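Local coordinates for Rpb7-binding protein seb1 (Schizosaccharomyces pombe 972h-, PDB 5MDT) that drives transcription termination by binding RNA polymerase II and nascent RNA, here represented by its helical CTD-interacting domain, at residues 39-44 against 96-101; 125-130 against 142-147; 50-55 against 104-109. All blocks are in the same frame, centred on the assembly; numbering follows the deposited sequence.

Contact 1 of 3, residues 39-44 against 96-101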
loop_
_atom_site.group_PDB
_atom_site.type_symbol
_atom_site.label_atom_id
_atom_site.label_comp_id
_atom_site.label_asym_id
_atom_site.label_seq_id
_atom_site.Cartn_x
_atom_site.Cartn_y
_atom_site.Cartn_z
ATOM N N GLU A 39 -2.930 -8.939 13.707
ATOM C CA GLU A 39 -1.683 -9.354 13.069
ATOM C C GLU A 39 -1.252 -8.385 11.981
ATOM O O GLU A 39 -0.469 -8.759 11.126
ATOM C CB GLU A 39 -1.808 -10.791 12.521
ATOM C CG GLU A 39 -1.962 -11.839 13.621
ATOM C CD GLU A 39 -0.760 -12.040 14.526
ATOM O OE1 GLU A 39 0.345 -12.329 14.009
ATOM O OE2 GLU A 39 -0.934 -11.954 15.762
ATOM N N ASN A 40 -1.713 -7.115 12.035
ATOM C CA ASN A 40 -1.400 -6.124 10.993
ATOM C C ASN A 40 0.111 -5.952 10.745
ATOM O O ASN A 40 0.494 -5.706 9.610
ATOM C CB ASN A 40 -2.089 -4.785 11.240
ATOM C CG ASN A 40 -1.590 -4.033 12.445
ATOM O OD1 ASN A 40 -0.524 -3.397 12.405
ATOM N ND2 ASN A 40 -2.380 -4.031 13.518
ATOM N N ALA A 41 0.973 -6.156 11.775
ATOM C CA ALA A 41 2.427 -6.039 11.513
ATOM C C ALA A 41 2.852 -7.059 10.474
ATOM O O ALA A 41 3.700 -6.733 9.648
ATOM C CB ALA A 41 3.209 -6.270 12.810
ATOM N N GLN A 42 2.285 -8.298 10.521
ATOM C CA GLN A 42 2.654 -9.374 9.567
ATOM C C GLN A 42 2.192 -9.037 8.157
ATOM O O GLN A 42 2.932 -9.201 7.201
ATOM C CB GLN A 42 2.042 -10.737 10.001
ATOM C CG GLN A 42 2.462 -11.241 11.384
ATOM C CD GLN A 42 3.974 -11.450 11.491
ATOM O OE1 GLN A 42 4.637 -11.809 10.523
ATOM N NE2 GLN A 42 4.556 -11.094 12.616
ATOM N N PHE A 43 0.962 -8.573 8.021
ATOM C CA PHE A 43 0.424 -8.245 6.688
ATOM C C PHE A 43 1.161 -7.056 6.079
ATOM O O PHE A 43 1.540 -7.117 4.906
ATOM C CB PHE A 43 -1.081 -7.948 6.861
ATOM C CG PHE A 43 -1.893 -9.208 7.134
ATOM C CD1 PHE A 43 -2.051 -9.694 8.429
ATOM C CD2 PHE A 43 -2.462 -9.923 6.096
ATOM C CE1 PHE A 43 -2.770 -10.875 8.668
ATOM C CE2 PHE A 43 -3.205 -11.089 6.338
ATOM C CZ PHE A 43 -3.362 -11.554 7.620
ATOM N N VAL A 44 1.410 -5.988 6.855
ATOM C CA VAL A 44 2.137 -4.824 6.328
ATOM C C VAL A 44 3.595 -5.242 5.916
ATOM O O VAL A 44 4.037 -4.936 4.795
ATOM C CB VAL A 44 2.088 -3.590 7.273
ATOM C CG1 VAL A 44 2.922 -2.431 6.711
ATOM C CG2 VAL A 44 0.630 -3.138 7.490
ATOM N N TRP A 96 -2.911 1.211 9.868
ATOM C CA TRP A 96 -2.884 2.441 9.067
ATOM C C TRP A 96 -1.506 3.125 9.262
ATOM O O TRP A 96 -0.869 3.516 8.285
ATOM C CB TRP A 96 -4.039 3.337 9.554
ATOM C CG TRP A 96 -4.215 4.691 8.920
ATOM C CD1 TRP A 96 -3.573 5.194 7.823
ATOM C CD2 TRP A 96 -5.132 5.703 9.348
ATOM N NE1 TRP A 96 -4.022 6.465 7.555
ATOM C CE2 TRP A 96 -4.981 6.804 8.476
ATOM C CE3 TRP A 96 -6.066 5.791 10.398
ATOM C CZ2 TRP A 96 -5.720 7.993 8.634
ATOM C CZ3 TRP A 96 -6.813 6.958 10.540
ATOM C CH2 TRP A 96 -6.638 8.039 9.662
ATOM N N CYS A 97 -1.031 3.192 10.512
ATOM C CA CYS A 97 0.270 3.765 10.865
ATOM C C CYS A 97 1.429 2.976 10.204
ATOM O O CYS A 97 2.294 3.577 9.566
ATOM C CB CYS A 97 0.422 3.825 12.382
ATOM S SG CYS A 97 2.051 4.378 12.943
ATOM N N LYS A 98 1.442 1.641 10.356
ATOM C CA LYS A 98 2.508 0.795 9.782
ATOM C C LYS A 98 2.495 0.888 8.262
ATOM O O LYS A 98 3.564 1.003 7.677
ATOM C CB LYS A 98 2.398 -0.667 10.223
ATOM C CG LYS A 98 2.620 -0.858 11.716
ATOM C CD LYS A 98 2.549 -2.334 12.113
ATOM C CE LYS A 98 2.528 -2.539 13.617
ATOM N NZ LYS A 98 1.216 -2.173 14.240
ATOM N N ALA A 99 1.307 0.859 7.617
ATOM C CA ALA A 99 1.251 0.994 6.144
ATOM C C ALA A 99 1.800 2.376 5.711
ATOM O O ALA A 99 2.540 2.465 4.732
ATOM C CB ALA A 99 -0.173 0.778 5.639
ATOM N N ALA A 100 1.492 3.445 6.483
ATOM C CA ALA A 100 2.023 4.791 6.214
ATOM C C ALA A 100 3.561 4.782 6.280
ATOM O O ALA A 100 4.221 5.376 5.417
ATOM C CB ALA A 100 1.469 5.786 7.230
ATOM N N GLU A 101 4.121 4.077 7.284
ATOM C CA GLU A 101 5.564 3.981 7.535
ATOM C C GLU A 101 6.353 3.389 6.372
ATOM O O GLU A 101 7.513 3.758 6.190
ATOM C CB GLU A 101 5.867 3.209 8.843
ATOM C CG GLU A 101 5.425 3.927 10.106
ATOM C CD GLU A 101 6.467 4.780 10.800
ATOM O OE1 GLU A 101 7.031 5.690 10.151
ATOM O OE2 GLU A 101 6.693 4.557 12.012
#
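Lys-98 and Val-44 carry this contact between helix 40-53 and helix 92-113, two neighbours in the all-helical right-handed superhelix of a CTD-interacting domain (CID). The local axes run nearly parallel, 26° apart with 9.5 Å between them, and the backbones come closest at Val-44 and Ala-99, whose CA atoms are 5.9 Å apart.

The polar part is a single hydrogen bond at the N-terminal end of helix 40-53. NZ of Lys-98 donates to OD1 of Asn-40 over 2.8 Å, lying in the carbonyl plane on a lone pair, with a C=O...N angle of 137°. The two side chains cross at about a right angle. Asn-40 CG sits between its own backbone N and carbonyl carbon (chi1 68°), which brings the amide toward the lysine. The other end of that amide is held too: ND2 donates to the backbone oxygens of Val-37 and Asp-89, so three hydrogen bonds fix the rotation of the group and satisfy a buried side chain.

The apolar part begins along the same lysine. Its CD and CE pass alongside Ala-41, with CE 3.9 Å from the CB of Ala-41, so the aliphatic chain packs on the helix while the ammonium turns aside at its last torsion to meet Asn-40. One turn further on, Val-44 inserts its two methyls against the backbone of helix 92-113. CG2 lies 4.4 Å from the CB of Ala-99, while CG1 rests 3.6 Å from the carbonyl oxygen of Lys-98.

Contact 2 of 3, residues 125-130 against 142-147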
loop_
_atom_site.group_PDB
_atom_site.type_symbol
_atom_site.label_atom_id
_atom_site.label_comp_id
_atom_site.label_asym_id
_atom_site.label_seq_id
_atom_site.Cartn_x
_atom_site.Cartn_y
_atom_site.Cartn_z
ATOM N N LEU A 125 -2.753 7.887 -7.205
ATOM C CA LEU A 125 -2.923 7.393 -5.847
ATOM C C LEU A 125 -2.807 8.536 -4.834
ATOM O O LEU A 125 -3.599 8.590 -3.897
ATOM C CB LEU A 125 -1.938 6.262 -5.530
ATOM C CG LEU A 125 -2.130 4.931 -6.275
ATOM C CD1 LEU A 125 -1.004 3.954 -5.923
ATOM C CD2 LEU A 125 -3.488 4.312 -5.990
ATOM N N CYS A 126 -1.882 9.482 -5.058
ATOM C CA CYS A 126 -1.717 10.658 -4.194
ATOM C C CYS A 126 -3.014 11.463 -4.113
ATOM O O CYS A 126 -3.372 11.914 -3.026
ATOM C CB CYS A 126 -0.555 11.523 -4.665
ATOM S SG CYS A 126 1.042 10.681 -4.604
ATOM N N ASP A 127 -3.721 11.608 -5.255
ATOM C CA ASP A 127 -5.004 12.311 -5.347
ATOM C C ASP A 127 -6.061 11.590 -4.505
ATOM O O ASP A 127 -6.794 12.247 -3.762
ATOM C CB ASP A 127 -5.481 12.382 -6.808
ATOM C CG ASP A 127 -4.743 13.359 -7.709
ATOM O OD1 ASP A 127 -4.067 14.269 -7.177
ATOM O OD2 ASP A 127 -4.863 13.230 -8.944
ATOM N N ILE A 128 -6.125 10.241 -4.618
ATOM C CA ILE A 128 -7.051 9.385 -3.869
ATOM C C ILE A 128 -6.810 9.558 -2.362
ATOM O O ILE A 128 -7.765 9.759 -1.606
ATOM C CB ILE A 128 -6.971 7.905 -4.364
ATOM C CG1 ILE A 128 -7.626 7.774 -5.768
ATOM C CG2 ILE A 128 -7.615 6.916 -3.353
ATOM C CD1 ILE A 128 -7.288 6.493 -6.541
ATOM N N TRP A 129 -5.531 9.531 -1.952
ATOM C CA TRP A 129 -5.093 9.696 -0.567
ATOM C C TRP A 129 -5.386 11.096 -0.027
ATOM O O TRP A 129 -5.736 11.238 1.141
ATOM C CB TRP A 129 -3.606 9.352 -0.443
ATOM C CG TRP A 129 -3.310 7.915 -0.747
ATOM C CD1 TRP A 129 -4.150 6.851 -0.577
ATOM C CD2 TRP A 129 -2.057 7.372 -1.177
ATOM N NE1 TRP A 129 -3.507 5.682 -0.904
ATOM C CE2 TRP A 129 -2.215 5.969 -1.264
ATOM C CE3 TRP A 129 -0.821 7.942 -1.546
ATOM C CZ2 TRP A 129 -1.184 5.123 -1.684
ATOM C CZ3 TRP A 129 0.215 7.096 -1.933
ATOM C CH2 TRP A 129 0.022 5.706 -2.014
ATOM N N GLU A 130 -5.244 12.115 -0.873
ATOM C CA GLU A 130 -5.530 13.500 -0.503
ATOM C C GLU A 130 -7.025 13.676 -0.208
ATOM O O GLU A 130 -7.383 14.279 0.806
ATOM C CB GLU A 130 -5.057 14.452 -1.614
ATOM C CG GLU A 130 -5.204 15.927 -1.286
ATOM C CD GLU A 130 -4.465 16.815 -2.265
ATOM O OE1 GLU A 130 -4.743 16.723 -3.482
ATOM O OE2 GLU A 130 -3.577 17.576 -1.816
ATOM N N SER A 142 5.787 15.669 -0.609
ATOM C CA SER A 142 7.067 14.978 -0.809
ATOM C C SER A 142 6.951 13.942 -1.930
ATOM O O SER A 142 7.774 13.955 -2.849
ATOM C CB SER A 142 7.527 14.293 0.476
ATOM O OG SER A 142 7.650 15.195 1.563
ATOM N N LEU A 143 5.902 13.078 -1.876
ATOM C CA LEU A 143 5.659 12.039 -2.886
ATOM C C LEU A 143 5.407 12.646 -4.260
ATOM O O LEU A 143 5.999 12.189 -5.234
ATOM C CB LEU A 143 4.488 11.112 -2.504
ATOM C CG LEU A 143 4.594 10.318 -1.206
ATOM C CD1 LEU A 143 3.257 9.671 -0.870
ATOM C CD2 LEU A 143 5.709 9.266 -1.267
ATOM N N ARG A 144 4.539 13.671 -4.344
ATOM C CA ARG A 144 4.243 14.332 -5.610
ATOM C C ARG A 144 5.490 14.942 -6.238
ATOM O O ARG A 144 5.718 14.750 -7.430
ATOM C CB ARG A 144 3.149 15.390 -5.440
ATOM C CG ARG A 144 1.761 14.784 -5.364
ATOM C CD ARG A 144 0.739 15.890 -5.298
ATOM N NE ARG A 144 -0.622 15.378 -5.429
ATOM C CZ ARG A 144 -1.564 15.519 -4.506
ATOM N NH1 ARG A 144 -1.305 16.164 -3.374
ATOM N NH2 ARG A 144 -2.780 15.036 -4.714
ATOM N N SER A 145 6.313 15.638 -5.429
ATOM C CA SER A 145 7.562 16.280 -5.865
ATOM C C SER A 145 8.520 15.256 -6.486
ATOM O O SER A 145 9.040 15.497 -7.577
ATOM C CB SER A 145 8.229 16.993 -4.693
ATOM O OG SER A 145 9.528 17.465 -5.018
ATOM N N LYS A 146 8.706 14.104 -5.812
ATOM C CA LYS A 146 9.562 13.003 -6.250
ATOM C C LYS A 146 9.079 12.386 -7.559
ATOM O O LYS A 146 9.894 12.133 -8.447
ATOM C CB LYS A 146 9.707 11.944 -5.139
ATOM C CG LYS A 146 10.638 12.381 -4.011
ATOM C CD LYS A 146 10.658 11.365 -2.871
ATOM C CE LYS A 146 11.634 11.741 -1.781
ATOM N NZ LYS A 146 11.147 12.880 -0.957
ATOM N N LEU A 147 7.748 12.176 -7.701
ATOM C CA LEU A 147 7.177 11.632 -8.934
ATOM C C LEU A 147 7.347 12.593 -10.112
ATOM O O LEU A 147 7.810 12.175 -11.177
ATOM C CB LEU A 147 5.693 11.236 -8.731
ATOM C CG LEU A 147 5.476 10.042 -7.801
ATOM C CD1 LEU A 147 4.061 10.044 -7.225
ATOM C CD2 LEU A 147 5.750 8.736 -8.517
#
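Cys-126 projects from helix 119-131 into a shallow hollow on helix 137-150, the two forming an antiparallel helical hairpin at the C-terminal end of the CID superhelix. The local axes are 166° apart in direction and approach to 10.8 Å. SG of Cys-126 is the bump, and the hollow is walled by Leu-143, whose CB is 4.1 Å away, and by Leu-147, whose CD1 is at 4.0 Å.

Next to the cysteine, Leu-143 extends CD1 to CZ3 of Trp-129, meeting the ring obliquely at 4.1 Å. The indole is set from elsewhere, since its NE1 donates to Asp-67 OD1 and Phe-135 meets it edge-to-face. Leu-143 and Leu-147 also reach helix 92-113, where they touch Val-107 and Ile-111 respectively, so the hairpin packs back on the core.

Arg-144 bridges the groove, its chain extended from CG to NE and one guanidinium face laid over CB of Cys-126. Two carboxylates grip the far end as a salt-bridge network. Glu-130 comes in tilted: NH2 meets its OE1 at 2.9 Å from above the carboxylate plane, and NH1 adds a weak bond to its OE2 at 3.1 Å. Asp-127 is the second acid on NH2. With an alanine in place of Arg-144, both carboxylates would probably lose their shared positive partner, and the flank of Cys-126 its cover. The Asp-127 bond lies near the guanidinium plane, NH2 donating to the anti lone pair of OD1 with an N-H...O angle of 153°.

Contact 3 of 3, residues 50-55 against 104-109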
loop_
_atom_site.group_PDB
_atom_site.type_symbol
_atom_site.label_atom_id
_atom_site.label_comp_id
_atom_site.label_asym_id
_atom_site.label_seq_id
_atom_site.Cartn_x
_atom_site.Cartn_y
_atom_site.Cartn_z
ATOM N N TYR A 50 7.026 -8.287 -0.524
ATOM C CA TYR A 50 6.594 -8.536 -1.904
ATOM C C TYR A 50 6.978 -7.377 -2.808
ATOM O O TYR A 50 7.579 -7.609 -3.861
ATOM C CB TYR A 50 5.063 -8.785 -1.979
ATOM C CG TYR A 50 4.569 -8.831 -3.419
ATOM C CD1 TYR A 50 4.838 -9.926 -4.236
ATOM C CD2 TYR A 50 3.864 -7.761 -3.971
ATOM C CE1 TYR A 50 4.424 -9.958 -5.572
ATOM C CE2 TYR A 50 3.479 -7.768 -5.318
ATOM C CZ TYR A 50 3.748 -8.877 -6.104
ATOM O OH TYR A 50 3.402 -8.932 -7.430
ATOM N N ALA A 51 6.638 -6.122 -2.414
ATOM C CA ALA A 51 6.936 -4.960 -3.278
ATOM C C ALA A 51 8.418 -4.847 -3.603
ATOM O O ALA A 51 8.795 -4.564 -4.738
ATOM C CB ALA A 51 6.464 -3.687 -2.614
ATOM N N LYS A 52 9.261 -5.122 -2.622
ATOM C CA LYS A 52 10.712 -4.971 -2.834
ATOM C C LYS A 52 11.276 -6.071 -3.730
ATOM O O LYS A 52 12.145 -5.781 -4.538
ATOM C CB LYS A 52 11.415 -4.956 -1.462
ATOM C CG LYS A 52 11.139 -3.684 -0.629
ATOM C CD LYS A 52 11.763 -2.380 -1.218
ATOM C CE LYS A 52 13.253 -2.328 -0.987
ATOM N NZ LYS A 52 13.906 -1.133 -1.621
ATOM N N ARG A 53 10.755 -7.318 -3.645
ATOM C CA ARG A 53 11.304 -8.406 -4.488
ATOM C C ARG A 53 10.649 -8.518 -5.848
ATOM O O ARG A 53 11.192 -9.170 -6.733
ATOM C CB ARG A 53 11.222 -9.778 -3.778
ATOM C CG ARG A 53 9.814 -10.374 -3.686
ATOM C CD ARG A 53 9.789 -11.686 -2.886
ATOM N NE ARG A 53 8.492 -12.351 -3.062
ATOM C CZ ARG A 53 7.519 -12.367 -2.157
ATOM N NH1 ARG A 53 7.707 -11.857 -0.951
ATOM N NH2 ARG A 53 6.362 -12.966 -2.439
ATOM N N ALA A 54 9.465 -7.939 -6.005
ATOM C CA ALA A 54 8.678 -8.096 -7.216
ATOM C C ALA A 54 9.359 -7.628 -8.493
ATOM O O ALA A 54 10.186 -6.715 -8.434
ATOM C CB ALA A 54 7.327 -7.397 -7.044
ATOM N N PRO A 55 9.037 -8.233 -9.667
ATOM C CA PRO A 55 9.604 -7.726 -10.936
ATOM C C PRO A 55 9.316 -6.224 -11.108
ATOM O O PRO A 55 8.343 -5.722 -10.541
ATOM C CB PRO A 55 8.812 -8.502 -11.993
ATOM C CG PRO A 55 8.451 -9.772 -11.322
ATOM C CD PRO A 55 8.101 -9.349 -9.921
ATOM N N ASP A 104 6.630 5.698 1.789
ATOM C CA ASP A 104 7.718 6.433 1.130
ATOM C C ASP A 104 8.685 5.477 0.427
ATOM O O ASP A 104 9.013 5.705 -0.740
ATOM C CB ASP A 104 8.482 7.345 2.111
ATOM C CG ASP A 104 7.769 8.617 2.522
ATOM O OD1 ASP A 104 6.609 8.823 2.079
ATOM O OD2 ASP A 104 8.366 9.411 3.284
ATOM N N SER A 105 9.105 4.389 1.126
ATOM C CA SER A 105 10.038 3.378 0.592
ATOM C C SER A 105 9.486 2.706 -0.646
ATOM O O SER A 105 10.232 2.532 -1.619
ATOM C CB SER A 105 10.336 2.286 1.631
ATOM O OG SER A 105 10.988 2.842 2.753
ATOM N N LEU A 106 8.198 2.288 -0.615
ATOM C CA LEU A 106 7.610 1.625 -1.763
ATOM C C LEU A 106 7.443 2.569 -2.953
ATOM O O LEU A 106 7.671 2.140 -4.089
ATOM C CB LEU A 106 6.309 0.888 -1.417
ATOM C CG LEU A 106 6.435 -0.186 -0.277
ATOM C CD1 LEU A 106 5.210 -1.090 -0.285
ATOM C CD2 LEU A 106 7.730 -1.018 -0.400
ATOM N N VAL A 107 7.083 3.862 -2.711
ATOM C CA VAL A 107 7.000 4.834 -3.833
ATOM C C VAL A 107 8.392 5.074 -4.408
ATOM O O VAL A 107 8.573 5.063 -5.632
ATOM C CB VAL A 107 6.242 6.140 -3.469
ATOM C CG1 VAL A 107 6.287 7.163 -4.620
ATOM C CG2 VAL A 107 4.791 5.829 -3.083
ATOM N N ALA A 108 9.401 5.248 -3.528
ATOM C CA ALA A 108 10.783 5.482 -3.973
ATOM C C ALA A 108 11.294 4.319 -4.822
ATOM O O ALA A 108 11.903 4.542 -5.854
ATOM C CB ALA A 108 11.689 5.693 -2.772
ATOM N N ASP A 109 11.000 3.085 -4.411
ATOM C CA ASP A 109 11.393 1.864 -5.113
ATOM C C ASP A 109 10.700 1.804 -6.481
ATOM O O ASP A 109 11.330 1.435 -7.476
ATOM C CB ASP A 109 11.003 0.648 -4.260
ATOM C CG ASP A 109 11.434 -0.687 -4.813
ATOM O OD1 ASP A 109 12.653 -0.974 -4.787
ATOM O OD2 ASP A 109 10.547 -1.484 -5.191
HETATM O O HOH W 1 13.421 -3.517 -5.785
#
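In the CID superhelix, the C-terminal end of helix 40-53 leans on the C-terminal half of helix 92-113, where Ala-51 and Lys-52 face Leu-106 and Asp-109. The CA atoms of Ala-51 and Leu-106 are 6.8 Å apart, a close approach consistent with the small alanine side chain.

Leu-106 straddles that alanine with its forked end: CD1 and CD2 each stand 3.7 Å from CB of Ala-51. Both residues are buried, and helix 59-79 closes this apolar patch through Ala-62 and Leu-63.

A turn along, the contact becomes polar. CG of Asp-109 lies opposite the backbone N (chi1 -176°), which carries the carboxylate across to the end of helix 40-53. Its OD2 forms a salt bridge with Lys-59, whose NZ also donates a hydrogen bond to the carbonyl oxygen of Ala-51, which probably explains why Ala-51 O and Asp-109 OD2 can lie 3.6 Å apart. Lys-52 reaches the other oxygen by a chain folded at chi2 and chi3 (-68° and -75°), but its salt bridge is weak, with NZ 3.4 Å from OD1 of Asp-109. The two lysines would be expected to stabilise the charged form of this buried acid. A water completes the link between the helices, donating to Lys-52 O at 2.9 Å and to OD1 of Asp-109 at 2.8 Å.

Overall arrangement
Contacts 1 and 3 join the same two helices, 40-53 and 92-113, at successive levels, their centres about 15 Å apart; along the chain their segments alternate, so residues 39-44 and 50-55 both precede their partners 96-101 and 104-109. Contact 2 comes afterwards, in series, pairing helix 119-131 with helix 137-150. Its centre is about 20 Å from that of contact 1, which it does not touch, and about 16 Å from that of contact 3, which it does: CD2 of Leu-147 packs 4.2 Å from CG1 of Val-107. Helix 92-113 thus has helix 40-53 along one flank and the C-terminal hairpin against another, tying early and late helices into the single superhelical CID.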